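Local structure of ABC-type branched-chain amino acid transport systems periplasmic component-like protein (Thermomonospora curvata, 4N03) at residues G44-A47 against P48-K51; L202-K205 against P206-D210; S256-P260 against Q261-T265. The protein probably serves as the substrate-binding component of an ABC transporter for fatty acids, and holds a palmitic acid molecule in the crystal. All blocks are in the same frame, centred on the assembly; numbering follows the deposited sequence.

Contact 1. Residues G44-A47 against P48-K51; sequences GVYA and PLGK. With PLM (palmitic acid), chain B.
Ring and ligand meet face-on at Y46: PLM C4 lies 3.6 Å above the ring plane, over its centre, a geometry that fits a CH-pi contact. At the ring's edge, near its plane, L49 CD1 approaches Y46 CD1 at 4.1 Å, and Y84 adds an edge-to-face contact with the same ring. The motif is a helix N-terminus. Y46 is the N-cap of helix 47-66, reached from strand 33-40 through a type I beta turn, G44 to A47, that A47 N closes on G44 O. D41 takes part as well, accepting from G44 N and Y46 N through its two carboxylate oxygens.

In Y46 the ring carbon CG stands beside the backbone N (chi1 -70°), and L49 takes nearly the same first torsion. L49 CD1 thereby touches both the ring edge and PLM C8, the latter at 3.9 Å, so tyrosine and leucine present adjoining apolar surfaces to the fatty chain.

The helical bonding starts at the Y46 carbonyl. G50 N donates to Y46 O over 2.9 Å in an almost straight bond (170°), whereas L49 N reaches the same oxygen weakly, at 121°. P48 has no N-H to offer in this first turn. K51, whose NZ forms a salt bridge with D305, continues the helix by giving its N to A47 O at 3.1 Å.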
ATOM      1  N   GLY A  44       1.505  14.088  -7.542  1.00 13.56           N
ATOM      2  CA  GLY A  44       0.836  13.367  -8.607  1.00 13.35           C
ATOM      3  C   GLY A  44      -0.461  12.757  -8.202  1.00 12.49           C
ATOM      4  O   GLY A  44      -1.135  13.216  -7.266  1.00 12.59           O
ATOM      5  N   VAL A  45      -0.823  11.655  -8.879  1.00 12.60           N
ATOM      6  CA  VAL A  45      -2.113  11.022  -8.653  0.60 11.36           C
ATOM      7  C   VAL A  45      -2.309  10.556  -7.201  1.00 10.63           C
ATOM      8  O   VAL A  45      -3.418  10.414  -6.773  1.00 12.48           O
ATOM      9  CB  VAL A  45      -2.358   9.914  -9.677  0.60 12.99           C
ATOM     10  CG1 VAL A  45      -1.477   8.730  -9.387  0.60 15.20           C
ATOM     11  CG2 VAL A  45      -3.843   9.467  -9.673  0.60 14.69           C
ATOM     12  N   TYR A  46      -1.224  10.281  -6.490  1.00 10.84           N
ATOM     13  CA  TYR A  46      -1.336   9.827  -5.101  1.00 11.06           C
ATOM     14  C   TYR A  46      -1.033  10.909  -4.062  1.00 10.70           C
ATOM     15  O   TYR A  46      -0.936  10.586  -2.900  1.00 11.21           O
ATOM     16  CB  TYR A  46      -0.495   8.576  -4.865  1.00 11.39           C
ATOM     17  CG  TYR A  46      -1.098   7.402  -5.571  1.00 10.87           C
ATOM     18  CD1 TYR A  46      -2.292   6.910  -5.172  1.00 10.04           C
ATOM     19  CD2 TYR A  46      -0.489   6.803  -6.666  1.00 10.73           C
ATOM     20  CE1 TYR A  46      -2.910   5.846  -5.807  1.00 10.44           C
ATOM     21  CE2 TYR A  46      -1.084   5.713  -7.323  1.00 10.45           C
ATOM     22  CZ  TYR A  46      -2.291   5.247  -6.895  1.00  9.90           C
ATOM     23  OH  TYR A  46      -2.875   4.161  -7.474  1.00 11.68           O
ATOM     24  N   ALA A  47      -0.930  12.163  -4.476  1.00 10.75           N
ATOM     25  CA  ALA A  47      -0.571  13.275  -3.574  1.00 11.34           C
ATOM     26  C   ALA A  47      -1.195  13.232  -2.156  1.00 12.02           C
ATOM     27  O   ALA A  47      -0.457  13.317  -1.206  1.00 12.73           O
ATOM     28  CB  ALA A  47      -0.882  14.617  -4.236  1.00 12.82           C
ATOM     29  N   PRO A  48      -2.524  13.087  -2.021  1.00 12.25           N
ATOM     30  CA  PRO A  48      -3.018  13.221  -0.631  1.00 14.12           C
ATOM     31  C   PRO A  48      -2.635  11.996   0.209  1.00 12.62           C
ATOM     32  O   PRO A  48      -2.472  12.092   1.421  1.00 14.55           O
ATOM     33  CB  PRO A  48      -4.539  13.269  -0.810  1.00 16.60           C
ATOM     34  CG  PRO A  48      -4.807  12.566  -2.104  1.00 17.14           C
ATOM     35  CD  PRO A  48      -3.628  12.974  -2.978  1.00 15.64           C
ATOM     36  N   LEU A  49      -2.520  10.830  -0.445  1.00 11.85           N
ATOM     37  CA  LEU A  49      -2.168   9.589   0.261  1.00 11.12           C
ATOM     38  C   LEU A  49      -0.692   9.578   0.590  1.00 10.72           C
ATOM     39  O   LEU A  49      -0.329   9.199   1.703  1.00 11.41           O
ATOM     40  CB  LEU A  49      -2.589   8.356  -0.515  1.00 11.59           C
ATOM     41  CG  LEU A  49      -4.128   8.211  -0.575  1.00 12.49           C
ATOM     42  CD1 LEU A  49      -4.505   7.270  -1.690  1.00 14.75           C
ATOM     43  CD2 LEU A  49      -4.728   7.705   0.722  1.00 14.92           C
ATOM     44  N   GLY A  50       0.168  10.040  -0.299  1.00 10.54           N
ATOM     45  CA  GLY A  50       1.574  10.141   0.034  1.00 11.40           C
ATOM     46  C   GLY A  50       1.808  11.105   1.186  1.00 11.01           C
ATOM     47  O   GLY A  50       2.642  10.862   2.059  1.00 11.46           O
ATOM     48  N   LYS A  51       1.080  12.218   1.218  1.00 11.26           N
ATOM     49  CA  LYS A  51       1.143  13.141   2.345  1.00 11.32           C
ATOM     50  C   LYS A  51       0.766  12.468   3.625  1.00 11.77           C
ATOM     51  O   LYS A  51       1.462  12.616   4.646  1.00 12.41           O
ATOM     52  CB  LYS A  51       0.296  14.372   2.073  1.00 12.93           C
ATOM     53  CG  LYS A  51       0.416  15.452   3.128  1.00 14.83           C
ATOM     54  CD  LYS A  51      -0.451  16.670   2.826  1.00 17.16           C
ATOM     55  CE  LYS A  51      -0.217  17.759   3.890  1.00 20.95           C
ATOM     56  NZ  LYS A  51      -0.956  18.972   3.561  1.00 25.87           N
TER
HETATM   57  C1  PLM B 601       1.271   1.277  -6.941  1.00 10.49           C
HETATM   58  O1  PLM B 601       1.489   0.147  -6.431  1.00 10.86           O
HETATM   59  O2  PLM B 601       2.011   1.831  -7.783  1.00 11.00           O
HETATM   60  C2  PLM B 601       0.138   2.105  -6.379  1.00 12.83           C
HETATM   61  C3  PLM B 601       0.672   2.802  -5.054  1.00 15.04           C
HETATM   62  C4  PLM B 601      -0.418   3.488  -4.263  1.00 15.32           C
HETATM   63  C5  PLM B 601       0.100   4.193  -3.057  1.00 17.12           C
HETATM   64  C6  PLM B 601      -0.915   4.852  -2.099  1.00 17.77           C
HETATM   65  C7  PLM B 601      -1.312   3.879  -0.997  1.00 19.80           C
HETATM   66  C8  PLM B 601      -2.438   4.323  -0.103  1.00 22.46           C
HETATM   67  C9  PLM B 601      -2.623   3.511   1.164  1.00 24.37           C
HETATM   68  CA  PLM B 601      -3.586   2.307   1.039  1.00 23.22           C
HETATM   69  CB  PLM B 601      -3.418   1.412   2.332  1.00 24.01           C
HETATM   70  CC  PLM B 601      -3.138  -0.073   1.961  1.00 19.31           C
HETATM   71  CD  PLM B 601      -2.455  -0.873   3.050  1.00 17.40           C
HETATM   72  CE  PLM B 601      -2.121  -2.325   2.733  0.50 18.73           C
HETATM   73  CF  PLM B 601      -0.935  -2.806   3.584  0.50 20.51           C
HETATM   74  CG  PLM B 601      -1.309  -3.315   4.964  0.50 21.00           C

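Contact 2. Residues L202-K205 against P206-D210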
ATOM      1  N   LEU A 202      -8.816  -3.349 -19.780  1.00 11.01           N
ATOM      2  CA  LEU A 202      -8.727  -1.966 -20.247  1.00 11.90           C
ATOM      3  C   LEU A 202      -7.507  -1.335 -19.649  1.00 10.71           C
ATOM      4  O   LEU A 202      -7.591  -0.769 -18.528  1.00 11.22           O
ATOM      5  CB  LEU A 202     -10.005  -1.198 -19.872  1.00 14.42           C
ATOM      6  CG  LEU A 202     -11.257  -1.468 -20.687  1.00 18.10           C
ATOM      7  CD1 LEU A 202     -12.444  -0.703 -20.193  1.00 17.31           C
ATOM      8  CD2 LEU A 202     -11.071  -0.980 -22.127  1.00 21.86           C
ATOM      9  N   PRO A 203      -6.365  -1.329 -20.287  1.00 11.51           N
ATOM     10  CA  PRO A 203      -5.190  -0.671 -19.748  1.00 11.16           C
ATOM     11  C   PRO A 203      -5.299   0.853 -19.810  1.00 11.62           C
ATOM     12  O   PRO A 203      -5.817   1.403 -20.777  1.00 13.01           O
ATOM     13  CB  PRO A 203      -4.061  -1.121 -20.661  1.00 11.99           C
ATOM     14  CG  PRO A 203      -4.745  -1.454 -21.930  1.00 14.84           C
ATOM     15  CD  PRO A 203      -6.076  -2.022 -21.561  1.00 13.12           C
ATOM     16  N   ILE A 204      -4.807   1.522 -18.770  1.00 10.71           N
ATOM     17  CA  ILE A 204      -4.773   2.983 -18.685  1.00 10.84           C
ATOM     18  C   ILE A 204      -3.411   3.364 -18.124  1.00 11.31           C
ATOM     19  O   ILE A 204      -2.638   2.572 -17.632  1.00 11.85           O
ATOM     20  CB  ILE A 204      -5.932   3.597 -17.904  1.00 12.07           C
ATOM     21  CG1 ILE A 204      -5.961   3.078 -16.482  1.00 10.65           C
ATOM     22  CG2 ILE A 204      -7.268   3.358 -18.579  1.00 12.80           C
ATOM     23  CD1 ILE A 204      -6.671   3.968 -15.497  1.00 11.74           C
ATOM     24  N   LYS A 205      -3.148   4.642 -18.189  1.00 12.51           N
ATOM     25  CA  LYS A 205      -1.966   5.248 -17.567  1.00 12.95           C
ATOM     26  C   LYS A 205      -2.398   6.212 -16.449  1.00 12.12           C
ATOM     27  O   LYS A 205      -3.509   6.694 -16.460  1.00 12.27           O
ATOM     28  CB  LYS A 205      -1.172   6.005 -18.635  1.00 14.66           C
ATOM     29  CG  LYS A 205      -0.563   5.080 -19.711  1.00 16.83           C
ATOM     30  CD  LYS A 205       0.232   5.836 -20.802  1.00 19.85           C
ATOM     31  CE  LYS A 205       0.934   4.927 -21.861  1.00 24.71           C
ATOM     32  NZ  LYS A 205       0.209   3.763 -22.515  1.00 27.33           N
ATOM     33  N   PRO A 206      -1.479   6.528 -15.527  1.00 12.32           N
ATOM     34  CA  PRO A 206      -1.828   7.429 -14.435  1.00 12.95           C
ATOM     35  C   PRO A 206      -2.200   8.832 -14.882  1.00 14.47           C
ATOM     36  O   PRO A 206      -2.939   9.516 -14.189  1.00 15.60           O
ATOM     37  CB  PRO A 206      -0.567   7.409 -13.580  1.00 15.76           C
ATOM     38  CG  PRO A 206       0.093   6.128 -13.897  1.00 15.90           C
ATOM     39  CD  PRO A 206      -0.155   5.933 -15.333  1.00 13.30           C
ATOM     40  N   THR A 207      -1.755   9.200 -16.077  1.00 13.49           N
ATOM     41  CA  THR A 207      -2.075  10.476 -16.701  1.00 15.49           C
ATOM     42  C   THR A 207      -3.437  10.488 -17.420  1.00 15.26           C
ATOM     43  O   THR A 207      -3.848  11.505 -17.989  1.00 17.24           O
ATOM     44  CB  THR A 207      -0.938  10.851 -17.673  1.00 17.90           C
ATOM     45  OG1 THR A 207      -0.587   9.734 -18.466  1.00 19.76           O
ATOM     46  CG2 THR A 207       0.268  11.361 -16.914  1.00 22.30           C
ATOM     47  N   ASP A 208      -4.155   9.375 -17.417  1.00 14.02           N
ATOM     48  CA  ASP A 208      -5.502   9.326 -17.949  1.00 13.73           C
ATOM     49  C   ASP A 208      -6.449   9.780 -16.840  1.00 14.55           C
ATOM     50  O   ASP A 208      -6.709   9.031 -15.935  1.00 17.02           O
ATOM     51  CB  ASP A 208      -5.802   7.919 -18.468  1.00 15.18           C
ATOM     52  CG  ASP A 208      -4.986   7.565 -19.706  1.00 16.11           C
ATOM     53  OD1 ASP A 208      -4.637   8.456 -20.521  1.00 18.53           O
ATOM     54  OD2 ASP A 208      -4.716   6.363 -19.883  1.00 16.74           O
ATOM     55  N   ARG A 209      -6.961  11.004 -16.965  1.00 15.06           N
ATOM     56  CA  ARG A 209      -7.695  11.700 -15.925  1.00 16.63           C
ATOM     57  C   ARG A 209      -9.181  11.420 -16.053  1.00 16.66           C
ATOM     58  O   ARG A 209      -9.923  11.528 -15.071  1.00 23.13           O
ATOM     59  CB  ARG A 209      -7.460  13.220 -16.049  1.00 18.15           C
ATOM     60  CG  ARG A 209      -5.994  13.634 -15.951  1.00 20.00           C
ATOM     61  CD  ARG A 209      -5.786  15.145 -15.913  1.00 21.44           C
ATOM     62  NE  ARG A 209      -6.365  15.762 -14.718  1.00 23.29           N
ATOM     63  CZ  ARG A 209      -5.778  15.782 -13.527  1.00 23.58           C
ATOM     64  NH1 ARG A 209      -4.561  15.303 -13.318  1.00 27.10           N
ATOM     65  NH2 ARG A 209      -6.419  16.359 -12.521  1.00 28.66           N
ATOM     66  N   ASP A 210      -9.643  11.135 -17.242  1.00 14.64           N
ATOM     67  CA  ASP A 210     -11.060  11.081 -17.561  1.00 14.73           C
ATOM     68  C   ASP A 210     -11.378   9.675 -18.017  1.00 14.00           C
ATOM     69  O   ASP A 210     -10.831   9.213 -19.025  1.00 14.84           O
ATOM     70  CB  ASP A 210     -11.291  12.081 -18.703  1.00 17.30           C
ATOM     71  CG  ASP A 210     -12.721  12.287 -19.059  1.00 19.94           C
ATOM     72  OD1 ASP A 210     -13.595  11.472 -18.766  1.00 20.55           O
ATOM     73  OD2 ASP A 210     -12.988  13.339 -19.697  1.00 27.16           O
TER
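A local turn contact, largely at the surface, takes the chain away from the C-terminal end of strand 198-204, an outermost strand of the seven-stranded sheet, and K205 and D208 close it from both ends. The backbone evidence is a type I beta turn from K205 to D208: D208 N donates to K205 O at 2.9 Å, with P206 and T207 in the two middle positions.

A second bond runs the other way. D208 OD2 accepts from K205 N at 2.9 Å, nearly straight at 169°, although the N-H meets the oxygen from above the carboxylate plane. The first torsion of D208 sets CG beside its own backbone N (chi1 -68°), which turns the carboxylate back over the start of the turn; D208 CB is then 3.3 Å from K205 O. The same OD2 lies 3.6 Å from I204 CB.

In the fold, this is the strand-to-helix half of a beta-alpha-beta crossover: strand 198-204, helix 212-220, then strand 225-229, which runs parallel on the far side of strand 170-176. I204 packs on V174 and F176 of that intervening strand. With an alanine at D208, K205 N would probably lose its acceptor within the turn, leaving the turn with only the D208 N to K205 O bond of the two described here.

The K205 ammonium is engaged elsewhere, in a salt bridge to E177, and K205 NZ remains 6.2 Å from D208 OD2. D208 O accepts from Q234 NE2, tying the turn to helix 232-244, and T207 OG1 rests 3.8 Å from K205 CB.

Contact 3. Residues S256-P260 against Q261-T265; sequences SAYSP and QLLAT. With PLM (palmitic acid), chain B.
Y258 and L263 form the tight part of this contact, crossing at about a right angle. L263 CD1 comes to 3.1 Å from Y258 OH, L263 CD2 sits at the ring edge, and P260 N lies over one face, offset toward the rim. The Y258 ring is swung opposite its backbone N (chi1 174°), which carries it out to L263. Two successive 3-10 bonds turn the chain beside it: L262 N to S259 O at 3.0 Å and L263 N to P260 O at 2.9 Å.

The other side is looser and nearer solvent. Q261 bends at chi2 (74°), bringing OE1 into van der Waals contact with S259 CB at 3.4 Å, and exposed A264 barely touches the preceding segment. At the inner end, S256 CB packs 3.6 Å from PLM C4.

Beyond the turn, T265 OG1 donates to L262 O at 2.7 Å and accepts from A267 N, as in an ST turn before helix 268-271. L262 O also receives T265 N, and Y258 OH is hydrogen-bonded to G382 O. Y258 OH, L262 O and T265 OG1 thus all have polar partners beside the apolar packing, and the bond to G382 ties the loop to the chain just before strand 383-390.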
ATOM      1  N   SER A 256      -5.719   1.484  -3.337  1.00  9.90           N
ATOM      2  CA  SER A 256      -5.412   2.908  -3.438  1.00 10.21           C
ATOM      3  C   SER A 256      -6.363   3.648  -4.345  1.00 10.27           C
ATOM      4  O   SER A 256      -6.165   4.856  -4.598  1.00 10.69           O
ATOM      5  CB  SER A 256      -3.986   3.138  -3.902  1.00  9.58           C
ATOM      6  OG  SER A 256      -3.821   2.696  -5.236  1.00 10.66           O
ATOM      7  N   ALA A 257      -7.425   3.009  -4.802  1.00 10.11           N
ATOM      8  CA  ALA A 257      -8.368   3.596  -5.756  1.00 10.28           C
ATOM      9  C   ALA A 257      -9.455   4.417  -5.028  1.00  9.94           C
ATOM     10  O   ALA A 257     -10.637   4.283  -5.334  1.00 11.57           O
ATOM     11  CB  ALA A 257      -8.980   2.521  -6.651  1.00 10.22           C
ATOM     12  N   TYR A 258      -9.059   5.248  -4.064  1.00 11.14           N
ATOM     13  CA  TYR A 258      -9.967   6.016  -3.200  1.00 10.72           C
ATOM     14  C   TYR A 258      -9.144   6.883  -2.284  1.00 11.18           C
ATOM     15  O   TYR A 258      -8.116   6.490  -1.808  1.00 12.38           O
ATOM     16  CB  TYR A 258     -10.835   5.057  -2.369  1.00 11.09           C
ATOM     17  CG  TYR A 258     -11.666   5.781  -1.382  1.00 10.62           C
ATOM     18  CD1 TYR A 258     -12.719   6.572  -1.810  1.00 11.58           C
ATOM     19  CD2 TYR A 258     -11.457   5.676  -0.023  1.00 12.13           C
ATOM     20  CE1 TYR A 258     -13.470   7.312  -0.882  1.00 11.53           C
ATOM     21  CE2 TYR A 258     -12.235   6.386   0.890  1.00 12.06           C
ATOM     22  CZ  TYR A 258     -13.246   7.177   0.444  1.00 12.06           C
ATOM     23  OH  TYR A 258     -14.043   7.898   1.327  1.00 12.04           O
ATOM     24  N   SER A 259      -9.645   8.099  -2.030  1.00 11.37           N
ATOM     25  CA  SER A 259      -9.203   8.977  -0.948  1.00 11.65           C
ATOM     26  C   SER A 259     -10.468   9.608  -0.387  1.00 11.42           C
ATOM     27  O   SER A 259     -11.406   9.896  -1.110  1.00 11.36           O
ATOM     28  CB  SER A 259      -8.287  10.066  -1.521  1.00 14.69           C
ATOM     29  OG  SER A 259      -9.039  10.934  -2.370  1.00 22.81           O
ATOM     30  N   PRO A 260     -10.499   9.887   0.927  1.00 12.18           N
ATOM     31  CA  PRO A 260     -11.672  10.527   1.486  1.00 12.14           C
ATOM     32  C   PRO A 260     -11.941  11.931   0.976  1.00 11.84           C
ATOM     33  O   PRO A 260     -13.093  12.355   0.982  1.00 13.28           O
ATOM     34  CB  PRO A 260     -11.360  10.592   2.975  1.00 13.73           C
ATOM     35  CG  PRO A 260     -10.324   9.588   3.223  1.00 15.52           C
ATOM     36  CD  PRO A 260      -9.535   9.496   1.962  1.00 12.72           C
ATOM     37  N   GLN A 261     -10.944  12.579   0.416  1.00 12.45           N
ATOM     38  CA  GLN A 261     -11.165  13.875  -0.209  1.00 15.28           C
ATOM     39  C   GLN A 261     -12.246  13.789  -1.285  1.00 13.56           C
ATOM     40  O   GLN A 261     -12.922  14.762  -1.614  1.00 15.55           O
ATOM     41  CB  GLN A 261      -9.881  14.392  -0.864  1.00 18.68           C
ATOM     42  CG  GLN A 261      -8.851  14.923   0.094  1.00 21.61           C
ATOM     43  CD  GLN A 261      -8.107  13.899   0.893  1.00 19.05           C
ATOM     44  OE1 GLN A 261      -8.152  12.673   0.598  1.00 18.81           O
ATOM     45  NE2 GLN A 261      -7.342  14.372   1.848  1.00 22.82           N
ATOM     46  N   LEU A 262     -12.343  12.629  -1.953  1.00 13.08           N
ATOM     47  CA  LEU A 262     -13.329  12.482  -3.011  1.00 12.41           C
ATOM     48  C   LEU A 262     -14.775  12.658  -2.509  1.00 12.26           C
ATOM     49  O   LEU A 262     -15.663  12.996  -3.272  1.00 13.90           O
ATOM     50  CB  LEU A 262     -13.222  11.117  -3.677  1.00 12.33           C
ATOM     51  CG  LEU A 262     -11.895  10.747  -4.314  1.00 13.51           C
ATOM     52  CD1 LEU A 262     -11.953   9.334  -4.906  1.00 13.28           C
ATOM     53  CD2 LEU A 262     -11.456  11.756  -5.366  1.00 14.14           C
ATOM     54  N   LEU A 263     -14.993  12.452  -1.211  1.00 13.11           N
ATOM     55  CA  LEU A 263     -16.326  12.606  -0.641  1.00 14.10           C
ATOM     56  C   LEU A 263     -16.779  14.052  -0.549  1.00 14.64           C
ATOM     57  O   LEU A 263     -17.980  14.287  -0.476  1.00 16.37           O
ATOM     58  CB  LEU A 263     -16.428  11.925   0.713  1.00 15.27           C
ATOM     59  CG  LEU A 263     -16.140  10.434   0.717  1.00 17.14           C
ATOM     60  CD1 LEU A 263     -16.404   9.824   2.044  1.00 20.65           C
ATOM     61  CD2 LEU A 263     -16.935   9.672  -0.343  1.00 20.63           C
ATOM     62  N   ALA A 264     -15.844  14.984  -0.686  1.00 14.68           N
ATOM     63  CA  ALA A 264     -16.135  16.399  -0.698  1.00 15.20           C
ATOM     64  C   ALA A 264     -16.316  16.899  -2.098  1.00 15.72           C
ATOM     65  O   ALA A 264     -16.380  18.109  -2.282  1.00 24.35           O
ATOM     66  CB  ALA A 264     -15.027  17.173   0.015  1.00 18.80           C
ATOM     67  N   THR A 265     -16.481  16.009  -3.070  1.00 16.15           N
ATOM     68  CA  THR A 265     -16.712  16.319  -4.465  1.00 15.98           C
ATOM     69  C   THR A 265     -18.030  15.697  -4.913  1.00 14.69           C
ATOM     70  O   THR A 265     -18.608  14.887  -4.188  1.00 14.67           O
ATOM     71  CB  THR A 265     -15.590  15.795  -5.384  1.00 16.72           C
ATOM     72  OG1 THR A 265     -15.763  14.397  -5.583  1.00 15.72           O
ATOM     73  CG2 THR A 265     -14.202  16.049  -4.799  1.00 18.78           C
TER
HETATM   74  C1  PLM B 601       1.271   1.277  -6.941  1.00 10.49           C
HETATM   75  O1  PLM B 601       1.489   0.147  -6.431  1.00 10.86           O
HETATM   76  O2  PLM B 601       2.011   1.831  -7.783  1.00 11.00           O
HETATM   77  C2  PLM B 601       0.138   2.105  -6.379  1.00 12.83           C
HETATM   78  C3  PLM B 601       0.672   2.802  -5.054  1.00 15.04           C
HETATM   79  C4  PLM B 601      -0.418   3.488  -4.263  1.00 15.32           C
HETATM   80  C5  PLM B 601       0.100   4.193  -3.057  1.00 17.12           C
HETATM   81  C6  PLM B 601      -0.915   4.852  -2.099  1.00 17.77           C
HETATM   82  C7  PLM B 601      -1.312   3.879  -0.997  1.00 19.80           C
HETATM   83  C8  PLM B 601      -2.438   4.323  -0.103  1.00 22.46           C
HETATM   84  C9  PLM B 601      -2.623   3.511   1.164  1.00 24.37           C
HETATM   85  CA  PLM B 601      -3.586   2.307   1.039  1.00 23.22           C
HETATM   86  CB  PLM B 601      -3.418   1.412   2.332  1.00 24.01           C
HETATM   87  CC  PLM B 601      -3.138  -0.073   1.961  1.00 19.31           C
HETATM   88  CD  PLM B 601      -2.455  -0.873   3.050  1.00 17.40           C
HETATM   89  CE  PLM B 601      -2.121  -2.325   2.733  0.50 18.73           C
HETATM   90  CF  PLM B 601      -0.935  -2.806   3.584  0.50 20.51           C
HETATM   91  CG  PLM B 601      -1.309  -3.315   4.964  0.50 21.00           C

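Contacts 1 and 3 touch directly and share the palmitic acid; their centres are 11 Å apart. Y46 OH and S256 OG approach to 2.8 Å, a probable hydrogen bond beside the ligand, and L49 CD1 packs 3.7 Å from Y258 O. These two contacts therefore line neighbouring parts of the pocket wall, joining the region after strand 33-40 to the loop after strand 251-253. Contact 2 stands further off, its centre about 16 Å from that of contact 1 and about 17 Å from that of contact 3. The side chain of P206 is about 8 Å from the ligand, yet it touches Y84, which hydrogen-bonds the palmitic acid together with Y148 and S109.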